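Local structure of probable cobalt-precorrin-6B C(15)-methyltransferase (decarboxylating) (Methanothermobacter thermautotrophicus, 1L3I) at residues Ile2-Phe7 with Glu20-Ile25; Cys27-Gly32 with Ile101-Val106; Phe141-Cys146 with Ala180-Gly185. The protein probably catalyses the methylation of C-15 of cobalt-precorrin-6B and the decarboxylation at C-12 that follows, in the anaerobic route to adenosylcobalamin. One frame throughout, in Å; residues are numbered along the deposited sequence.

Interaction 1: Ile2-Phe7 with Glu20-Ile25; sequences IPDDEF and EVRCLI
Arg22 reaches from its helix into the N-terminal loop and grips it through one nitrogen, NH2. Two hydrogen bonds leave that atom. One runs to the backbone carbonyl of Ile2, with Arg22 NH2 2.8 Å from Ile2 O. The donor sits nearly on the line of the C=O bond, at a C=O...N angle of 173°. The other is also a salt bridge, with Arg22 NH2 2.7 Å from Asp4 OD1. Both acceptors lie close to the guanidinium plane, so each can take one N-H of NH2. The carboxylate of Asp4 is turned 52° from that plane. OD1 is met on its anti side, by a donor well out of the carboxylate plane. The Arg22 chain bends at chi3, which helps bring NH2 to both acceptors.

Packing adds a third element. Phe7 CE1 lies over one face of the guanidinium, toward its rim, 3.8 Å from Arg22 NH2. Ring and guanidinium planes are 72° apart, so the two groups are not stacked.

Further bonds fix the same groups. Arg22 NE donates to Thr17 O, and Arg22 NH1 pairs with Glu50. Asp4 OD2 is held by Arg176 and by the backbone N of Met19. Thr17 binds S-adenosylmethionine, and the bound S-adenosylhomocysteine is about 4 Å from the Arg22 side chain at the nearest atoms, so the contact borders the cofactor pocket. The N-terminal loop packs on helix 19-29, through Arg22, and on helix 46-52, where Ile2 and Phe7 touch Leu49. Val21 and Leu24 turn to strands 155-167 and 170-183.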
ATOM      1  N   ILE A   2       5.896 -10.793 -20.769  1.00 40.00           N
ATOM      2  CA  ILE A   2       5.416 -10.110 -21.955  1.00 39.84           C
ATOM      3  C   ILE A   2       4.874  -8.820 -21.347  1.00 40.74           C
ATOM      4  O   ILE A   2       3.987  -8.862 -20.477  1.00 39.68           O
ATOM      5  CB  ILE A   2       4.309 -10.937 -22.636  1.00 37.80           C
ATOM      6  CG1 ILE A   2       4.924 -12.224 -23.204  1.00 40.66           C
ATOM      7  CG2 ILE A   2       3.610 -10.116 -23.697  1.00 38.28           C
ATOM      8  CD1 ILE A   2       3.954 -13.308 -23.531  1.00 38.95           C
ATOM      9  N   PRO A   3       5.472  -7.669 -21.700  1.00 37.62           N
ATOM     10  CA  PRO A   3       5.001  -6.401 -21.144  1.00 36.69           C
ATOM     11  C   PRO A   3       3.487  -6.241 -21.280  1.00 33.58           C
ATOM     12  O   PRO A   3       2.890  -6.727 -22.244  1.00 38.14           O
ATOM     13  CB  PRO A   3       5.773  -5.359 -21.969  1.00 33.25           C
ATOM     14  CG  PRO A   3       7.019  -6.059 -22.328  1.00 35.00           C
ATOM     15  CD  PRO A   3       6.533  -7.439 -22.700  1.00 38.45           C
ATOM     16  N   ASP A   4       2.891  -5.539 -20.322  1.00 34.24           N
ATOM     17  CA  ASP A   4       1.450  -5.290 -20.281  1.00 32.11           C
ATOM     18  C   ASP A   4       0.971  -4.565 -21.522  1.00 36.33           C
ATOM     19  O   ASP A   4      -0.063  -4.913 -22.092  1.00 33.88           O
ATOM     20  CB  ASP A   4       1.087  -4.422 -19.075  1.00 35.35           C
ATOM     21  CG  ASP A   4       1.047  -5.195 -17.774  1.00 37.80           C
ATOM     22  OD1 ASP A   4       0.925  -6.433 -17.817  1.00 42.52           O
ATOM     23  OD2 ASP A   4       1.096  -4.560 -16.698  1.00 38.52           O
ATOM     24  N   ASP A   5       1.737  -3.556 -21.943  1.00 37.38           N
ATOM     25  CA  ASP A   5       1.370  -2.760 -23.105  1.00 37.71           C
ATOM     26  C   ASP A   5       1.571  -3.465 -24.416  1.00 37.41           C
ATOM     27  O   ASP A   5       1.508  -2.835 -25.469  1.00 37.88           O
ATOM     28  CB  ASP A   5       2.107  -1.423 -23.116  1.00 39.27           C
ATOM     29  CG  ASP A   5       3.602  -1.566 -23.209  1.00 43.56           C
ATOM     30  OD1 ASP A   5       4.124  -2.541 -23.804  1.00 45.01           O
ATOM     31  OD2 ASP A   5       4.260  -0.649 -22.685  1.00 50.92           O
ATOM     32  N   GLU A   6       1.900  -4.752 -24.344  1.00 38.48           N
ATOM     33  CA  GLU A   6       2.083  -5.559 -25.539  1.00 40.74           C
ATOM     34  C   GLU A   6       0.946  -6.572 -25.721  1.00 40.70           C
ATOM     35  O   GLU A   6       1.109  -7.593 -26.394  1.00 40.70           O
ATOM     36  CB  GLU A   6       3.442  -6.232 -25.531  1.00 40.95           C
ATOM     37  CG  GLU A   6       4.579  -5.241 -25.678  1.00 47.58           C
ATOM     38  CD  GLU A   6       5.934  -5.914 -25.798  1.00 53.99           C
ATOM     39  OE1 GLU A   6       5.989  -7.151 -25.977  1.00 60.60           O
ATOM     40  OE2 GLU A   6       6.948  -5.195 -25.707  1.00 60.82           O
ATOM     41  N   PHE A   7      -0.194  -6.261 -25.107  1.00 40.08           N
ATOM     42  CA  PHE A   7      -1.420  -7.051 -25.172  1.00 38.00           C
ATOM     43  C   PHE A   7      -2.479  -6.135 -25.788  1.00 39.77           C
ATOM     44  O   PHE A   7      -2.604  -4.975 -25.393  1.00 42.31           O
ATOM     45  CB  PHE A   7      -1.891  -7.436 -23.765  1.00 33.68           C
ATOM     46  CG  PHE A   7      -1.113  -8.548 -23.145  1.00 36.31           C
ATOM     47  CD1 PHE A   7       0.047  -8.291 -22.425  1.00 33.93           C
ATOM     48  CD2 PHE A   7      -1.533  -9.867 -23.292  1.00 34.95           C
ATOM     49  CE1 PHE A   7       0.778  -9.332 -21.863  1.00 38.34           C
ATOM     50  CE2 PHE A   7      -0.805 -10.919 -22.730  1.00 34.69           C
ATOM     51  CZ  PHE A   7       0.353 -10.654 -22.016  1.00 33.28           C
ATOM     52  N   GLU A  20       3.276  -7.170 -12.628  1.00 22.17           N
ATOM     53  CA  GLU A  20       3.886  -7.544 -11.356  1.00 20.60           C
ATOM     54  C   GLU A  20       3.094  -8.655 -10.686  1.00 23.44           C
ATOM     55  O   GLU A  20       3.665  -9.480  -9.992  1.00 24.74           O
ATOM     56  CB  GLU A  20       4.018  -6.325 -10.429  1.00 24.17           C
ATOM     57  CG  GLU A  20       4.821  -5.145 -11.002  1.00 22.63           C
ATOM     58  CD  GLU A  20       4.020  -4.222 -11.939  1.00 23.88           C
ATOM     59  OE1 GLU A  20       2.795  -4.394 -12.123  1.00 25.68           O
ATOM     60  OE2 GLU A  20       4.624  -3.288 -12.476  1.00 25.18           O
ATOM     61  N   VAL A  21       1.788  -8.709 -10.934  1.00 23.10           N
ATOM     62  CA  VAL A  21       0.948  -9.743 -10.361  1.00 23.49           C
ATOM     63  C   VAL A  21       1.152 -11.023 -11.160  1.00 25.43           C
ATOM     64  O   VAL A  21       1.312 -12.100 -10.590  1.00 30.43           O
ATOM     65  CB  VAL A  21      -0.530  -9.332 -10.334  1.00 25.14           C
ATOM     66  CG1 VAL A  21      -1.415 -10.509  -9.932  1.00 23.03           C
ATOM     67  CG2 VAL A  21      -0.716  -8.182  -9.357  1.00 24.77           C
ATOM     68  N   ARG A  22       1.201 -10.904 -12.481  1.00 26.40           N
ATOM     69  CA  ARG A  22       1.425 -12.071 -13.341  1.00 26.76           C
ATOM     70  C   ARG A  22       2.799 -12.688 -13.032  1.00 30.32           C
ATOM     71  O   ARG A  22       2.972 -13.907 -13.049  1.00 33.39           O
ATOM     72  CB  ARG A  22       1.331 -11.679 -14.813  1.00 21.04           C
ATOM     73  CG  ARG A  22      -0.057 -11.279 -15.235  1.00 25.85           C
ATOM     74  CD  ARG A  22      -0.165 -11.071 -16.729  1.00 29.75           C
ATOM     75  NE  ARG A  22       0.545  -9.879 -17.177  1.00 30.97           N
ATOM     76  CZ  ARG A  22       1.577  -9.890 -18.018  1.00 32.57           C
ATOM     77  NH1 ARG A  22       2.048 -11.024 -18.515  1.00 35.39           N
ATOM     78  NH2 ARG A  22       2.175  -8.753 -18.344  1.00 32.17           N
ATOM     79  N   CYS A  23       3.756 -11.836 -12.685  1.00 27.79           N
ATOM     80  CA  CYS A  23       5.100 -12.271 -12.342  1.00 25.05           C
ATOM     81  C   CYS A  23       5.031 -13.160 -11.107  1.00 24.40           C
ATOM     82  O   CYS A  23       5.563 -14.273 -11.103  1.00 25.26           O
ATOM     83  CB  CYS A  23       5.965 -11.045 -12.067  1.00 23.97           C
ATOM     84  SG  CYS A  23       7.682 -11.349 -11.608  1.00 28.81           S
ATOM     85  N   LEU A  24       4.316 -12.695 -10.085  1.00 22.58           N
ATOM     86  CA  LEU A  24       4.172 -13.441  -8.839  1.00 23.10           C
ATOM     87  C   LEU A  24       3.365 -14.715  -9.055  1.00 26.72           C
ATOM     88  O   LEU A  24       3.680 -15.751  -8.467  1.00 29.39           O
ATOM     89  CB  LEU A  24       3.562 -12.564  -7.734  1.00 24.40           C
ATOM     90  CG  LEU A  24       3.457 -13.156  -6.326  1.00 21.16           C
ATOM     91  CD1 LEU A  24       4.778 -13.731  -5.852  1.00 22.30           C
ATOM     92  CD2 LEU A  24       2.982 -12.097  -5.380  1.00 23.39           C
ATOM     93  N   ILE A  25       2.339 -14.654  -9.905  1.00 26.03           N
ATOM     94  CA  ILE A  25       1.532 -15.847 -10.189  1.00 26.54           C
ATOM     95  C   ILE A  25       2.464 -16.939 -10.729  1.00 29.23           C
ATOM     96  O   ILE A  25       2.358 -18.106 -10.343  1.00 29.32           O
ATOM     97  CB  ILE A  25       0.413 -15.570 -11.217  1.00 26.85           C
ATOM     98  CG1 ILE A  25      -0.617 -14.590 -10.635  1.00 22.98           C
ATOM     99  CG2 ILE A  25      -0.249 -16.884 -11.641  1.00 24.43           C
ATOM    100  CD1 ILE A  25      -1.730 -14.234 -11.587  1.00 22.05           C
TER

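Interaction 2: Cys27-Gly32 with Ile101-Val106; sequences CLAEPG and IDIAVV
Ala29 and Pro31, at the end of helix 19-29 and just beyond it, rest on the side chain of Ile103. The contact is small, with 129 Å² buried in all, and apolar in its side chains.

Ala29 comes first along the chain. Its CB points toward the strand and meets the branch methyl of Ile103, with Ala29 CB 4.0 Å from Ile103 CG2. The other branch of the same isoleucine touches the backbone: Ile103 CD1 lies 3.8 Å from Ala29 O. That carbonyl, at the end of the helix, accepts a hydrogen bond from Arg129 NH1.

At Glu30 the chain leaves the helix with a positive phi of 52°. This turn sends the backbone on into Pro31. The backbone carbonyl of Glu30 comes only marginally near the Ile103 tip.

Pro31 then covers the end of Ile103 with its backbone, not with the far side of its ring: Pro31 CA lies 3.9 Å from Ile103 CD1. The torsions of Ile103 explain the double contact. CG2 stands anti to the backbone N and faces Ala29, whereas CG1 lies beside that N. An extended chi2 of 166° then carries CD1 out to the turn. One isoleucine therefore spans the last helical residue and the loop after it.

This is helix-on-sheet packing in the Rossmann-like methyltransferase fold, away from the cofactor site. Strand 101-106 lies between parallel strands 36-40 and 128-134. Ile103 also touches Ala37 and Arg129 on these neighbours, and Ala29 reaches Ile131. Helix 113-122 packs on Ile101, Ala104 and Val106.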
ATOM      1  N   CYS A  27       5.741 -17.185 -10.181  1.00 30.08           N
ATOM      2  CA  CYS A  27       6.656 -17.609  -9.119  1.00 31.71           C
ATOM      3  C   CYS A  27       5.993 -18.636  -8.217  1.00 33.48           C
ATOM      4  O   CYS A  27       6.623 -19.608  -7.796  1.00 35.38           O
ATOM      5  CB  CYS A  27       7.133 -16.419  -8.289  1.00 27.53           C
ATOM      6  SG  CYS A  27       8.410 -15.456  -9.151  1.00 32.93           S
ATOM      7  N   LEU A  28       4.714 -18.398  -7.940  1.00 33.75           N
ATOM      8  CA  LEU A  28       3.919 -19.285  -7.102  1.00 32.76           C
ATOM      9  C   LEU A  28       3.536 -20.565  -7.852  1.00 35.15           C
ATOM     10  O   LEU A  28       3.483 -21.651  -7.258  1.00 35.39           O
ATOM     11  CB  LEU A  28       2.658 -18.553  -6.614  1.00 30.45           C
ATOM     12  CG  LEU A  28       2.855 -17.360  -5.675  1.00 30.05           C
ATOM     13  CD1 LEU A  28       1.546 -16.615  -5.461  1.00 25.42           C
ATOM     14  CD2 LEU A  28       3.437 -17.819  -4.334  1.00 26.54           C
ATOM     15  N   ALA A  29       3.278 -20.437  -9.154  1.00 34.75           N
ATOM     16  CA  ALA A  29       2.898 -21.573  -9.983  1.00 34.76           C
ATOM     17  C   ALA A  29       4.072 -22.520 -10.278  1.00 37.84           C
ATOM     18  O   ALA A  29       3.869 -23.725 -10.396  1.00 37.18           O
ATOM     19  CB  ALA A  29       2.254 -21.083 -11.285  1.00 31.30           C
ATOM     20  N   GLU A  30       5.283 -21.971 -10.404  1.00 39.17           N
ATOM     21  CA  GLU A  30       6.477 -22.764 -10.701  1.00 41.27           C
ATOM     22  C   GLU A  30       6.216 -23.636 -11.929  1.00 41.91           C
ATOM     23  O   GLU A  30       6.225 -24.869 -11.849  1.00 41.56           O
ATOM     24  CB  GLU A  30       6.834 -23.657  -9.515  1.00 47.21           C
ATOM     25  CG  GLU A  30       6.888 -22.935  -8.188  1.00 55.35           C
ATOM     26  CD  GLU A  30       7.145 -23.885  -7.038  1.00 63.35           C
ATOM     27  OE1 GLU A  30       6.188 -24.586  -6.620  1.00 62.35           O
ATOM     28  OE2 GLU A  30       8.310 -23.941  -6.569  1.00 68.80           O
ATOM     29  N   PRO A  31       5.993 -23.003 -13.087  1.00 43.43           N
ATOM     30  CA  PRO A  31       5.721 -23.709 -14.342  1.00 45.81           C
ATOM     31  C   PRO A  31       6.839 -24.648 -14.791  1.00 47.70           C
ATOM     32  O   PRO A  31       8.002 -24.253 -14.852  1.00 46.57           O
ATOM     33  CB  PRO A  31       5.535 -22.571 -15.350  1.00 43.56           C
ATOM     34  CG  PRO A  31       5.145 -21.403 -14.490  1.00 41.97           C
ATOM     35  CD  PRO A  31       6.057 -21.552 -13.313  1.00 39.36           C
ATOM     36  N   GLY A  32       6.460 -25.882 -15.119  1.00 49.84           N
ATOM     37  CA  GLY A  32       7.414 -26.870 -15.588  1.00 53.30           C
ATOM     38  C   GLY A  32       7.041 -27.280 -17.005  1.00 53.22           C
ATOM     39  O   GLY A  32       5.858 -27.322 -17.345  1.00 49.88           O
ATOM     40  N   ILE A 101      -4.764 -31.761 -14.025  1.00 41.46           N
ATOM     41  CA  ILE A 101      -3.872 -30.610 -14.088  1.00 40.51           C
ATOM     42  C   ILE A 101      -2.828 -30.517 -12.986  1.00 38.08           C
ATOM     43  O   ILE A 101      -3.038 -30.960 -11.863  1.00 38.32           O
ATOM     44  CB  ILE A 101      -4.696 -29.300 -14.047  1.00 44.29           C
ATOM     45  CG1 ILE A 101      -5.583 -29.317 -12.790  1.00 42.43           C
ATOM     46  CG2 ILE A 101      -5.531 -29.153 -15.328  1.00 39.45           C
ATOM     47  CD1 ILE A 101      -6.408 -28.108 -12.588  1.00 45.86           C
ATOM     48  N   ASP A 102      -1.717 -29.882 -13.316  1.00 37.77           N
ATOM     49  CA  ASP A 102      -0.626 -29.675 -12.383  1.00 37.43           C
ATOM     50  C   ASP A 102      -0.746 -28.266 -11.815  1.00 38.39           C
ATOM     51  O   ASP A 102      -0.370 -28.021 -10.667  1.00 38.25           O
ATOM     52  CB  ASP A 102       0.705 -29.817 -13.102  1.00 40.44           C
ATOM     53  CG  ASP A 102       0.919 -31.212 -13.647  1.00 47.23           C
ATOM     54  OD1 ASP A 102       1.076 -32.142 -12.823  1.00 49.53           O
ATOM     55  OD2 ASP A 102       0.908 -31.391 -14.888  1.00 45.71           O
ATOM     56  N   ILE A 103      -1.262 -27.351 -12.636  1.00 35.83           N
ATOM     57  CA  ILE A 103      -1.426 -25.961 -12.256  1.00 31.12           C
ATOM     58  C   ILE A 103      -2.820 -25.462 -12.626  1.00 30.25           C
ATOM     59  O   ILE A 103      -3.313 -25.710 -13.726  1.00 29.42           O
ATOM     60  CB  ILE A 103      -0.389 -25.065 -12.976  1.00 30.79           C
ATOM     61  CG1 ILE A 103       1.033 -25.484 -12.614  1.00 27.57           C
ATOM     62  CG2 ILE A 103      -0.609 -23.599 -12.642  1.00 30.85           C
ATOM     63  CD1 ILE A 103       2.074 -24.888 -13.532  1.00 28.33           C
ATOM     64  N   ALA A 104      -3.448 -24.748 -11.706  1.00 29.46           N
ATOM     65  CA  ALA A 104      -4.760 -24.170 -11.934  1.00 27.00           C
ATOM     66  C   ALA A 104      -4.760 -22.718 -11.441  1.00 28.98           C
ATOM     67  O   ALA A 104      -4.510 -22.443 -10.258  1.00 25.26           O
ATOM     68  CB  ALA A 104      -5.827 -24.964 -11.203  1.00 29.86           C
ATOM     69  N   VAL A 105      -4.987 -21.790 -12.367  1.00 31.93           N
ATOM     70  CA  VAL A 105      -5.067 -20.363 -12.053  1.00 26.31           C
ATOM     71  C   VAL A 105      -6.508 -19.928 -12.315  1.00 27.77           C
ATOM     72  O   VAL A 105      -7.049 -20.125 -13.421  1.00 27.07           O
ATOM     73  CB  VAL A 105      -4.124 -19.512 -12.926  1.00 23.08           C
ATOM     74  CG1 VAL A 105      -4.326 -18.001 -12.627  1.00 20.98           C
ATOM     75  CG2 VAL A 105      -2.673 -19.952 -12.692  1.00 20.16           C
ATOM     76  N   VAL A 106      -7.156 -19.403 -11.287  1.00 25.43           N
ATOM     77  CA  VAL A 106      -8.525 -18.948 -11.440  1.00 28.00           C
ATOM     78  C   VAL A 106      -8.496 -17.433 -11.562  1.00 29.27           C
ATOM     79  O   VAL A 106      -8.353 -16.732 -10.560  1.00 28.42           O
ATOM     80  CB  VAL A 106      -9.414 -19.375 -10.246  1.00 24.43           C
ATOM     81  CG1 VAL A 106     -10.871 -19.031 -10.535  1.00 25.73           C
ATOM     82  CG2 VAL A 106      -9.260 -20.861  -9.997  1.00 24.43           C
TER

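Interaction 3: Phe141-Cys146 with Ala180-Gly185; sequences FEAMEC and ALIYTG
Ile182 points from its strand at helix 137-149, and Ala143 points back at it. The two side chains face each other at a slant. The nearest atoms are the branch methyl and the alanine methyl, with Ile182 CG2 3.7 Å from Ala143 CB. Ile182 CB and CG1 each stand 3.9 Å from the same Ala143 CB, so the alanine methyl sits against the fork of the isoleucine. The small alanine probably lets the backbones come this close, with Ala143 CA 6.6 Å from Ile182 CA.

This is a helix packed on the beta-sheet of a class I, Rossmann-like methyltransferase fold. Strand 170-183 runs antiparallel between strands 128-134 and 155-167; it is the reversed strand that marks this fold. Ile182 and Val132 are joined there by backbone hydrogen bonding.

Met144, a selenomethionine, approaches from one flank. Its CG lies 4.3 Å from Ile182 CG2. Here CG2 is anti to Ile182 N, which lets it touch both Ala143 CB and Met144 CG. The selenium stays beside the same methyl, with Met144 SE 4.4 Å from Ile182 CG2; only the terminal CE turns off. Met144 also packs on Ile156, on Leu137 of a third subunit and on Thr171 of a second. Leu147, one turn on from Ala143, adds to the cover of Ile182. Phe141 points away from the strand and stacks on Phe141 of the third subunit.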
ATOM      1  N   PHE A 141     -12.173 -13.817   0.818  1.00 33.58           N
ATOM      2  CA  PHE A 141     -12.692 -14.588   1.929  1.00 35.17           C
ATOM      3  C   PHE A 141     -13.123 -15.967   1.435  1.00 36.97           C
ATOM      4  O   PHE A 141     -12.720 -16.992   1.986  1.00 37.71           O
ATOM      5  CB  PHE A 141     -13.895 -13.874   2.533  1.00 34.33           C
ATOM      6  CG  PHE A 141     -14.532 -14.622   3.669  1.00 36.56           C
ATOM      7  CD1 PHE A 141     -14.002 -14.539   4.958  1.00 36.54           C
ATOM      8  CD2 PHE A 141     -15.667 -15.416   3.452  1.00 38.70           C
ATOM      9  CE1 PHE A 141     -14.586 -15.231   6.013  1.00 37.66           C
ATOM     10  CE2 PHE A 141     -16.263 -16.116   4.502  1.00 36.38           C
ATOM     11  CZ  PHE A 141     -15.726 -16.024   5.786  1.00 38.82           C
ATOM     12  N   GLU A 142     -13.934 -15.983   0.382  1.00 39.28           N
ATOM     13  CA  GLU A 142     -14.454 -17.212  -0.216  1.00 37.90           C
ATOM     14  C   GLU A 142     -13.370 -18.211  -0.622  1.00 36.40           C
ATOM     15  O   GLU A 142     -13.461 -19.379  -0.264  1.00 34.05           O
ATOM     16  CB  GLU A 142     -15.361 -16.874  -1.413  1.00 41.11           C
ATOM     17  CG  GLU A 142     -16.281 -18.009  -1.821  1.00 53.53           C
ATOM     18  CD  GLU A 142     -17.174 -18.470  -0.659  1.00 61.61           C
ATOM     19  OE1 GLU A 142     -17.550 -17.625   0.199  1.00 59.02           O
ATOM     20  OE2 GLU A 142     -17.495 -19.684  -0.607  1.00 60.84           O
ATOM     21  N   ALA A 143     -12.335 -17.738  -1.322  1.00 33.08           N
ATOM     22  CA  ALA A 143     -11.232 -18.583  -1.776  1.00 29.84           C
ATOM     23  C   ALA A 143     -10.575 -19.281  -0.584  1.00 28.80           C
ATOM     24  O   ALA A 143     -10.302 -20.477  -0.623  1.00 30.62           O
ATOM     25  CB  ALA A 143     -10.194 -17.731  -2.556  1.00 27.17           C
HETATM   26  N   MSE A 144     -10.368 -18.527   0.486  1.00 31.11           N
HETATM   27  CA  MSE A 144      -9.752 -19.038   1.702  1.00 34.85           C
HETATM   28  C   MSE A 144     -10.598 -20.129   2.357  1.00 36.74           C
HETATM   29  O   MSE A 144     -10.125 -21.249   2.522  1.00 41.42           O
HETATM   30  CB  MSE A 144      -9.550 -17.895   2.678  1.00 39.52           C
HETATM   31  CG  MSE A 144      -8.607 -16.836   2.163  1.00 49.87           C
HETATM   32 SE   MSE A 144      -6.860 -17.143   2.811  1.00 68.62          SE
HETATM   33  CE  MSE A 144      -7.089 -16.155   4.450  1.00 58.01           C
ATOM     34  N   GLU A 145     -11.838 -19.798   2.715  1.00 37.77           N
ATOM     35  CA  GLU A 145     -12.744 -20.759   3.346  1.00 43.47           C
ATOM     36  C   GLU A 145     -12.855 -22.019   2.483  1.00 41.45           C
ATOM     37  O   GLU A 145     -12.564 -23.119   2.939  1.00 41.73           O
ATOM     38  CB  GLU A 145     -14.144 -20.137   3.585  1.00 47.21           C
ATOM     39  CG  GLU A 145     -15.146 -21.082   4.321  1.00 52.67           C
ATOM     40  CD  GLU A 145     -16.429 -20.390   4.818  1.00 57.86           C
ATOM     41  OE1 GLU A 145     -17.221 -19.889   3.975  1.00 60.34           O
ATOM     42  OE2 GLU A 145     -16.660 -20.373   6.058  1.00 55.59           O
ATOM     43  N   CYS A 146     -13.207 -21.847   1.217  1.00 40.79           N
ATOM     44  CA  CYS A 146     -13.343 -22.979   0.317  1.00 43.35           C
ATOM     45  C   CYS A 146     -12.113 -23.853   0.249  1.00 43.33           C
ATOM     46  O   CYS A 146     -12.213 -25.057   0.430  1.00 47.00           O
ATOM     47  CB  CYS A 146     -13.710 -22.510  -1.076  1.00 44.57           C
ATOM     48  SG  CYS A 146     -15.433 -22.016  -1.169  1.00 65.42           S
ATOM     49  N   ALA A 180      -5.186  -9.601  -4.624  1.00 24.05           N
ATOM     50  CA  ALA A 180      -4.724 -10.628  -3.702  1.00 26.86           C
ATOM     51  C   ALA A 180      -4.581 -11.967  -4.445  1.00 28.26           C
ATOM     52  O   ALA A 180      -5.313 -12.254  -5.404  1.00 26.71           O
ATOM     53  CB  ALA A 180      -5.704 -10.778  -2.534  1.00 25.12           C
ATOM     54  N   LEU A 181      -3.589 -12.749  -4.042  1.00 26.31           N
ATOM     55  CA  LEU A 181      -3.367 -14.057  -4.631  1.00 26.03           C
ATOM     56  C   LEU A 181      -3.542 -15.071  -3.511  1.00 29.03           C
ATOM     57  O   LEU A 181      -2.828 -15.013  -2.501  1.00 26.36           O
ATOM     58  CB  LEU A 181      -1.961 -14.194  -5.230  1.00 26.75           C
ATOM     59  CG  LEU A 181      -1.603 -13.288  -6.411  1.00 24.87           C
ATOM     60  CD1 LEU A 181      -0.190 -13.596  -6.850  1.00 23.18           C
ATOM     61  CD2 LEU A 181      -2.575 -13.482  -7.559  1.00 21.48           C
ATOM     62  N   ILE A 182      -4.584 -15.897  -3.627  1.00 28.38           N
ATOM     63  CA  ILE A 182      -4.868 -16.941  -2.650  1.00 25.39           C
ATOM     64  C   ILE A 182      -4.320 -18.227  -3.286  1.00 27.16           C
ATOM     65  O   ILE A 182      -4.770 -18.637  -4.360  1.00 28.13           O
ATOM     66  CB  ILE A 182      -6.391 -17.044  -2.347  1.00 26.11           C
ATOM     67  CG1 ILE A 182      -6.889 -15.758  -1.695  1.00 21.32           C
ATOM     68  CG2 ILE A 182      -6.678 -18.231  -1.430  1.00 23.98           C
ATOM     69  CD1 ILE A 182      -7.175 -14.650  -2.651  1.00 21.62           C
ATOM     70  N   TYR A 183      -3.336 -18.853  -2.647  1.00 29.21           N
ATOM     71  CA  TYR A 183      -2.730 -20.048  -3.215  1.00 30.37           C
ATOM     72  C   TYR A 183      -2.581 -21.203  -2.228  1.00 33.71           C
ATOM     73  O   TYR A 183      -2.461 -20.994  -1.015  1.00 31.14           O
ATOM     74  CB  TYR A 183      -1.392 -19.693  -3.872  1.00 28.77           C
ATOM     75  CG  TYR A 183      -0.390 -19.060  -2.930  1.00 31.78           C
ATOM     76  CD1 TYR A 183       0.622 -19.834  -2.359  1.00 31.74           C
ATOM     77  CD2 TYR A 183      -0.511 -17.728  -2.530  1.00 26.64           C
ATOM     78  CE1 TYR A 183       1.498 -19.298  -1.424  1.00 31.76           C
ATOM     79  CE2 TYR A 183       0.358 -17.187  -1.593  1.00 29.48           C
ATOM     80  CZ  TYR A 183       1.345 -17.983  -1.033  1.00 34.42           C
ATOM     81  OH  TYR A 183       2.179 -17.475  -0.062  1.00 39.69           O
ATOM     82  N   THR A 184      -2.565 -22.419  -2.779  1.00 43.55           N
ATOM     83  CA  THR A 184      -2.476 -23.660  -2.004  1.00 50.17           C
ATOM     84  C   THR A 184      -1.081 -24.197  -1.667  1.00 58.61           C
ATOM     85  O   THR A 184      -0.060 -23.711  -2.182  1.00 53.36           O
ATOM     86  CB  THR A 184      -3.309 -24.795  -2.670  1.00 46.69           C
ATOM     87  OG1 THR A 184      -2.801 -25.066  -3.980  1.00 43.81           O
ATOM     88  CG2 THR A 184      -4.779 -24.392  -2.795  1.00 42.99           C
ATOM     89  N   GLY A 185      -1.081 -25.242  -0.824  1.00 69.90           N
ATOM     90  CA  GLY A 185       0.128 -25.910  -0.337  1.00 78.92           C
ATOM     91  C   GLY A 185       1.130 -26.544  -1.295  1.00 85.19           C
ATOM     92  O   GLY A 185       1.037 -26.395  -2.521  1.00 86.14           O
TER

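From the N terminus, interaction 1 closes first: the 12 residues between its segments close a short loop that folds the start of the chain back onto helix 19-29. Interaction 2 then opens at the end of that helix and spans 68 residues to strand 101-106. Interaction 3 closes last, joining helix 137-149 to strand 170-183 across 33 residues. The three follow in series; none nests or crosses. Helix 19-29 serves the first two, and interactions 2 and 3 reach one sheet. Packing links all three: Ile25 meets Val105, Leu24 and Ile25 meet Leu181, and Leu28 meets Leu181 and Tyr183. Helix 19-29 thus ties the N-terminal loop to the sheet.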